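Local structure of beta-lactamase Mb2281c (Mycobacterium bovis, 3I7J) at residues 2-7 with 17-22; 242-247 with 261-266; 36-41 with 154-159. The protein is probably a serine hydrolase of the beta-lactamase family, the group that includes serine beta-lactamases and penicillin-binding proteins, although its own substrate is not established. All blocks are in the same frame, centred on the assembly; numbering follows the deposited sequence.

In the fold
Following the chain from the N terminus, contact 1 closes first: nine residues separate 2-7, mostly 3-10, from 17-22 on strand 15-21. Contact 3 spans a much longer excursion of 112 residues, from strand 36-37 and the turn after it to helix 153-164. Contact 2 closes last, joining 242-247 to 261-266, thirteen residues further on. The three loops are in series, neither nested nor crossed, yet they meet in space. Strands 15-21 and 242-248 are neighbours in the six-stranded antiparallel sheet, so contacts 1 and 2 lie about 7 Å apart between centres, whereas L247 carries the sheet into contact 3, where it touches L38 and L156.

Contact 1 of 3, residues 2-7 with 17-22; sequences TALEVL and AAVIGP
L4 reaches from the 3-10 turn onto strand 15-21 and meets three consecutive residues, A17, A18 and V19. The evidence for apolar packing is in its two methyl branches. CD2 fits between two side chains, with A17 CB and V19 CG2 each 4.0 Å from L4 CD2. CD1 lies instead against the strand backbone, 3.8 Å from A17 O and 4.0 Å from A18 CA, a van der Waals approach of a methyl to main-chain atoms. The first torsion explains the reach: L4 CG stands anti to the carbonyl carbon (chi1 -59°) and the chain is extended beyond it, which carries both methyls to the strand. V19 answers with CG2, the branch beside its own backbone N, and the two side chains run at a slant to each other. One turn later L7 adds a second apolar touch, CD2 to A17 CB at 3.8 Å, so the A17 methyl meets one methyl from each leucine.

Polar interactions belong to the two backbones separately. Within the turn, E5 N donates to T2 O at 3.0 Å and V6 N to A3 O at 3.3 Å, the i to i+3 pattern of a 3-10 helix. The strand pairs with strands 24-29 and 242-248.

The turn packs beside helix 256-271 (A3 on A266, L7 on I263; A3 N bonded to E270), on the sheet face that also carries L244. No hydrogen bond joins 2-7 to 17-22 and all five touching residues are buried, consistent with the N-terminal turn being held on the strand mainly by apolar packing.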
# COMPACT_ATOMS: atom_id res chain seq x y z
N THR A 2 19.84 -3.17 14.66
CA THR A 2 19.68 -4.34 15.58
C THR A 2 18.26 -4.88 15.53
O THR A 2 18.05 -6.09 15.57
CB THR A 2 20.00 -3.95 17.04
OG1 THR A 2 21.29 -3.34 17.11
CG2 THR A 2 19.97 -5.18 17.94
N ALA A 3 17.29 -3.99 15.43
CA ALA A 3 15.89 -4.39 15.39
C ALA A 3 15.59 -5.39 14.27
O ALA A 3 14.88 -6.36 14.49
CB ALA A 3 14.99 -3.17 15.26
N LEU A 4 16.12 -5.14 13.08
CA LEU A 4 15.86 -6.03 11.96
C LEU A 4 16.47 -7.42 12.12
O LEU A 4 16.11 -8.35 11.41
CB LEU A 4 16.36 -5.41 10.65
CG LEU A 4 15.78 -4.06 10.23
CD1 LEU A 4 16.29 -3.71 8.85
CD2 LEU A 4 14.24 -4.12 10.22
N GLU A 5 17.39 -7.58 13.07
CA GLU A 5 18.01 -8.87 13.27
C GLU A 5 17.02 -9.92 13.74
O GLU A 5 17.21 -11.12 13.52
CB GLU A 5 19.17 -8.75 14.26
CG GLU A 5 20.28 -7.85 13.76
CD GLU A 5 21.42 -7.74 14.75
OE1 GLU A 5 21.98 -8.78 15.13
OE2 GLU A 5 21.75 -6.60 15.15
N VAL A 6 15.93 -9.48 14.37
CA VAL A 6 14.93 -10.42 14.85
C VAL A 6 14.40 -11.29 13.70
O VAL A 6 13.78 -12.32 13.93
CB VAL A 6 13.73 -9.69 15.49
CG1 VAL A 6 12.92 -8.96 14.41
CG2 VAL A 6 12.86 -10.68 16.24
N LEU A 7 14.64 -10.86 12.46
CA LEU A 7 14.18 -11.62 11.31
C LEU A 7 14.82 -13.00 11.24
O LEU A 7 14.21 -13.96 10.77
CB LEU A 7 14.47 -10.85 10.02
CG LEU A 7 13.29 -10.21 9.28
CD1 LEU A 7 12.59 -9.20 10.17
CD2 LEU A 7 13.78 -9.55 8.00
N ALA A 17 14.39 -6.99 4.93
CA ALA A 17 13.75 -5.79 5.41
C ALA A 17 14.67 -4.59 5.35
O ALA A 17 15.88 -4.72 5.20
CB ALA A 17 13.26 -5.99 6.84
N ALA A 18 14.07 -3.41 5.48
CA ALA A 18 14.80 -2.16 5.44
C ALA A 18 14.06 -1.06 6.19
O ALA A 18 12.84 -0.98 6.16
CB ALA A 18 15.02 -1.73 3.99
N VAL A 19 14.83 -0.23 6.90
CA VAL A 19 14.27 0.90 7.61
C VAL A 19 14.70 2.08 6.75
O VAL A 19 15.88 2.20 6.40
CB VAL A 19 14.87 1.07 9.02
CG1 VAL A 19 14.27 2.31 9.68
CG2 VAL A 19 14.60 -0.17 9.86
N ILE A 20 13.74 2.93 6.40
CA ILE A 20 14.02 4.09 5.56
C ILE A 20 13.66 5.38 6.28
O ILE A 20 12.66 5.46 7.00
CB ILE A 20 13.20 4.04 4.23
CG1 ILE A 20 13.50 2.74 3.47
CG2 ILE A 20 13.54 5.24 3.35
CD1 ILE A 20 12.81 1.52 4.06
N GLY A 21 14.51 6.38 6.09
CA GLY A 21 14.29 7.68 6.69
C GLY A 21 14.36 8.66 5.53
O GLY A 21 14.70 8.25 4.41
N PRO A 22 14.05 9.94 5.74
CA PRO A 22 14.10 10.93 4.66
C PRO A 22 15.48 11.05 3.99
O PRO A 22 15.58 11.49 2.84
CB PRO A 22 13.67 12.22 5.36
CG PRO A 22 14.14 12.01 6.77
CD PRO A 22 13.76 10.58 7.04

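Contact 2 of 3, residues 242-247 with 261-266; sequences LALVVL and PAISDA
L244 projects from its strand toward helix 256-271 and makes the close contacts through a single methyl, CD2. Its CB already points to the helix; chi1 (170°, CG anti to the backbone N) sets where the branches go from there, and CD2 comes to 4.0 Å from S264 OG and 4.1 Å from S264 CA. The same methyl has a looser apolar contact, 4.4 Å, with I263 CG2. I263 CD1 packs on L7, linking this contact to contact 1.

S264 holds its hydroxyl beside its own backbone N (chi1 -67°). That places OG within hydrogen-bonding distance of W260 O, one turn earlier, and of W235 NE1 on strand 232-237. The hydroxyl is therefore satisfied although buried, and L244 CD2 meets it by packing alone. V246, two residues along the strand, points to the same side as L244 but stays at the margin.

An antiparallel sheet with its C-terminal helix packed across one face and helix 153-164 touching A243, V245 and L247 on the other is the helix-sheet-helix layering characteristic of the serine beta-lactamase and penicillin-binding-protein fold.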
# COMPACT_ATOMS: atom_id res chain seq x y z
N LEU A 242 9.50 7.91 9.56
CA LEU A 242 10.23 6.67 9.34
C LEU A 242 9.38 5.71 8.52
O LEU A 242 8.15 5.79 8.53
CB LEU A 242 10.56 6.03 10.70
CG LEU A 242 12.00 5.67 11.08
CD1 LEU A 242 12.95 6.81 10.78
CD2 LEU A 242 12.02 5.32 12.56
N ALA A 243 10.03 4.79 7.80
CA ALA A 243 9.32 3.81 6.99
C ALA A 243 9.94 2.44 7.23
O ALA A 243 11.13 2.31 7.49
CB ALA A 243 9.42 4.17 5.51
N LEU A 244 9.11 1.40 7.15
CA LEU A 244 9.60 0.05 7.34
C LEU A 244 9.04 -0.84 6.26
O LEU A 244 7.84 -0.83 5.99
CB LEU A 244 9.19 -0.50 8.72
CG LEU A 244 9.44 -2.00 8.95
CD1 LEU A 244 10.93 -2.31 8.83
CD2 LEU A 244 8.93 -2.40 10.33
N VAL A 245 9.93 -1.59 5.62
CA VAL A 245 9.53 -2.52 4.58
C VAL A 245 9.94 -3.93 5.02
O VAL A 245 11.09 -4.15 5.39
CB VAL A 245 10.25 -2.22 3.24
CG1 VAL A 245 10.09 -3.40 2.30
CG2 VAL A 245 9.67 -0.96 2.60
N VAL A 246 8.99 -4.86 5.01
CA VAL A 246 9.29 -6.25 5.36
C VAL A 246 8.67 -7.20 4.34
O VAL A 246 7.47 -7.15 4.08
CB VAL A 246 8.77 -6.65 6.77
CG1 VAL A 246 8.96 -8.15 6.98
CG2 VAL A 246 9.53 -5.90 7.86
N LEU A 247 9.51 -8.05 3.76
CA LEU A 247 9.06 -9.05 2.79
C LEU A 247 9.57 -10.42 3.21
O LEU A 247 10.76 -10.60 3.46
CB LEU A 247 9.59 -8.71 1.39
CG LEU A 247 9.15 -7.39 0.74
CD1 LEU A 247 9.80 -7.27 -0.64
CD2 LEU A 247 7.63 -7.33 0.63
N PRO A 261 3.94 -6.44 14.77
CA PRO A 261 3.85 -5.27 15.65
C PRO A 261 5.13 -5.08 16.47
O PRO A 261 5.59 -3.96 16.69
CB PRO A 261 2.64 -5.59 16.53
CG PRO A 261 1.80 -6.47 15.64
CD PRO A 261 2.82 -7.37 15.02
N ALA A 262 5.71 -6.20 16.90
CA ALA A 262 6.93 -6.17 17.70
C ALA A 262 8.11 -5.58 16.95
O ALA A 262 8.85 -4.76 17.51
CB ALA A 262 7.27 -7.58 18.19
N ILE A 263 8.31 -5.97 15.70
CA ILE A 263 9.44 -5.43 14.95
C ILE A 263 9.20 -3.96 14.63
O ILE A 263 10.14 -3.17 14.53
CB ILE A 263 9.72 -6.23 13.66
CG1 ILE A 263 11.05 -5.77 13.06
CG2 ILE A 263 8.59 -6.06 12.66
CD1 ILE A 263 11.49 -6.60 11.87
N SER A 264 7.93 -3.59 14.50
CA SER A 264 7.58 -2.21 14.20
C SER A 264 7.93 -1.30 15.37
O SER A 264 8.55 -0.25 15.18
CB SER A 264 6.08 -2.10 13.89
OG SER A 264 5.77 -2.76 12.68
N ASP A 265 7.56 -1.70 16.58
CA ASP A 265 7.87 -0.88 17.75
C ASP A 265 9.36 -0.89 18.04
O ASP A 265 9.91 0.10 18.55
CB ASP A 265 7.06 -1.33 18.97
CG ASP A 265 5.56 -1.09 18.79
OD1 ASP A 265 5.20 -0.04 18.22
OD2 ASP A 265 4.76 -1.94 19.22
N ALA A 266 10.03 -2.00 17.71
CA ALA A 266 11.47 -2.10 17.91
C ALA A 266 12.14 -1.11 16.97
O ALA A 266 13.06 -0.38 17.36
CB ALA A 266 11.94 -3.52 17.61

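Contact 3 of 3, residues 36-41 with 154-159; sequences FALASV and ADLAVF
L38 and L156 face each other with their side chains running past one another in opposite directions, and they meet methyl to methyl: L38 CD2 lies 4.1 Å from L156 CD1. Both leucines have CG beside the backbone N and a nearly straight chain beyond it (chi2 -172° for L38 and -167° for L156). This matched extension bridges two backbones that stay well separated; the nearest CA atoms, those of V41 and L156, are 9.8 Å apart. V41 approaches the same L156 methyl with its CG1, at 4.3 Å. L156 CD1 is thus the one atom of the helix that both partners reach, and the contact narrows to that point.

The two partners on the 36-41 side are brought together by their own backbone. V41 N donates to L38 O at 2.9 Å, folding the chain between them into a tight turn that brings L38 and V41 to the same L156 methyl, L38 directed at the helix and V41 reaching it with CG1.

Other parts of the fold widen the apolar cluster. L247 of strand 242-248 touches both L38 and L156, V245 of that strand packs on L156, and L45 of helix 42-56 packs on L38. F159, one turn along helix 153-164 from L156, lies against P44, L45 and R48.

The same turn holds S40, which with K43 matches the SxxK pattern of this family and is probably the nucleophile; its OG is hydrogen-bonded to Y99 OH and weakly to K43 NZ. No hydrogen bond joins 36-41 to 154-159, and all three touching residues are buried. The chemistry implies that L38 and V41, in the turn that holds S40, meet the helix by apolar packing alone, with the polar network of the likely active site formed by other partners.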
# COMPACT_ATOMS: atom_id res chain seq x y z
N PHE A 36 10.29 -10.86 -4.40
CA PHE A 36 9.21 -11.41 -3.58
C PHE A 36 7.83 -11.09 -4.19
O PHE A 36 7.66 -10.06 -4.85
CB PHE A 36 9.26 -10.80 -2.17
CG PHE A 36 10.38 -11.32 -1.30
CD1 PHE A 36 10.21 -12.46 -0.52
CD2 PHE A 36 11.59 -10.63 -1.21
CE1 PHE A 36 11.22 -12.90 0.33
CE2 PHE A 36 12.61 -11.07 -0.37
CZ PHE A 36 12.42 -12.21 0.40
N ALA A 37 6.86 -11.96 -3.98
CA ALA A 37 5.51 -11.69 -4.47
C ALA A 37 4.99 -10.68 -3.46
O ALA A 37 5.17 -10.87 -2.25
CB ALA A 37 4.65 -12.95 -4.45
N LEU A 38 4.36 -9.61 -3.92
CA LEU A 38 3.88 -8.58 -3.01
C LEU A 38 2.43 -8.71 -2.57
O LEU A 38 2.04 -8.14 -1.56
CB LEU A 38 4.04 -7.20 -3.64
CG LEU A 38 5.44 -6.81 -4.09
CD1 LEU A 38 5.42 -5.34 -4.50
CD2 LEU A 38 6.44 -7.04 -2.95
N ALA A 39 1.65 -9.46 -3.34
CA ALA A 39 0.23 -9.62 -3.05
C ALA A 39 -0.33 -8.20 -2.94
O ALA A 39 -0.01 -7.35 -3.77
CB ALA A 39 0.02 -10.40 -1.74
N SER A 40 -1.14 -7.93 -1.91
CA SER A 40 -1.74 -6.60 -1.75
C SER A 40 -0.78 -5.44 -1.51
O SER A 40 -1.19 -4.28 -1.46
CB SER A 40 -2.78 -6.62 -0.63
OG SER A 40 -3.96 -7.26 -1.06
N VAL A 41 0.50 -5.73 -1.34
CA VAL A 41 1.45 -4.65 -1.16
C VAL A 41 1.56 -4.02 -2.56
O VAL A 41 2.23 -3.00 -2.76
CB VAL A 41 2.83 -5.16 -0.66
CG1 VAL A 41 3.84 -4.01 -0.59
CG2 VAL A 41 2.66 -5.77 0.74
N ALA A 154 14.93 -3.52 -1.90
CA ALA A 154 15.68 -2.36 -2.39
C ALA A 154 14.77 -1.40 -3.16
O ALA A 154 14.83 -0.18 -2.97
CB ALA A 154 16.84 -2.81 -3.28
N ASP A 155 13.96 -1.96 -4.05
CA ASP A 155 13.03 -1.16 -4.85
C ASP A 155 11.95 -0.55 -3.94
O ASP A 155 11.60 0.62 -4.09
CB ASP A 155 12.36 -2.01 -5.93
CG ASP A 155 13.16 -2.08 -7.21
OD1 ASP A 155 14.36 -1.71 -7.19
OD2 ASP A 155 12.60 -2.52 -8.24
N LEU A 156 11.43 -1.35 -3.02
CA LEU A 156 10.40 -0.84 -2.12
C LEU A 156 10.96 0.21 -1.19
O LEU A 156 10.24 1.11 -0.75
CB LEU A 156 9.77 -1.98 -1.31
CG LEU A 156 8.85 -2.91 -2.08
CD1 LEU A 156 8.09 -3.75 -1.07
CD2 LEU A 156 7.87 -2.12 -2.95
N ALA A 157 12.25 0.10 -0.89
CA ALA A 157 12.93 1.05 -0.01
C ALA A 157 12.92 2.42 -0.69
O ALA A 157 12.69 3.44 -0.04
CB ALA A 157 14.36 0.60 0.24
N VAL A 158 13.18 2.42 -1.99
CA VAL A 158 13.18 3.64 -2.79
C VAL A 158 11.75 4.19 -2.81
O VAL A 158 11.54 5.39 -2.68
CB VAL A 158 13.63 3.34 -4.25
CG1 VAL A 158 13.49 4.59 -5.10
CG2 VAL A 158 15.08 2.86 -4.25
N PHE A 159 10.78 3.30 -2.97
CA PHE A 159 9.37 3.69 -3.00
C PHE A 159 9.00 4.36 -1.68
O PHE A 159 8.39 5.44 -1.66
CB PHE A 159 8.47 2.48 -3.25
CG PHE A 159 7.03 2.84 -3.49
CD1 PHE A 159 6.67 3.62 -4.60
CD2 PHE A 159 6.03 2.42 -2.62
CE1 PHE A 159 5.33 3.96 -4.83
CE2 PHE A 159 4.70 2.76 -2.85
CZ PHE A 159 4.35 3.54 -3.96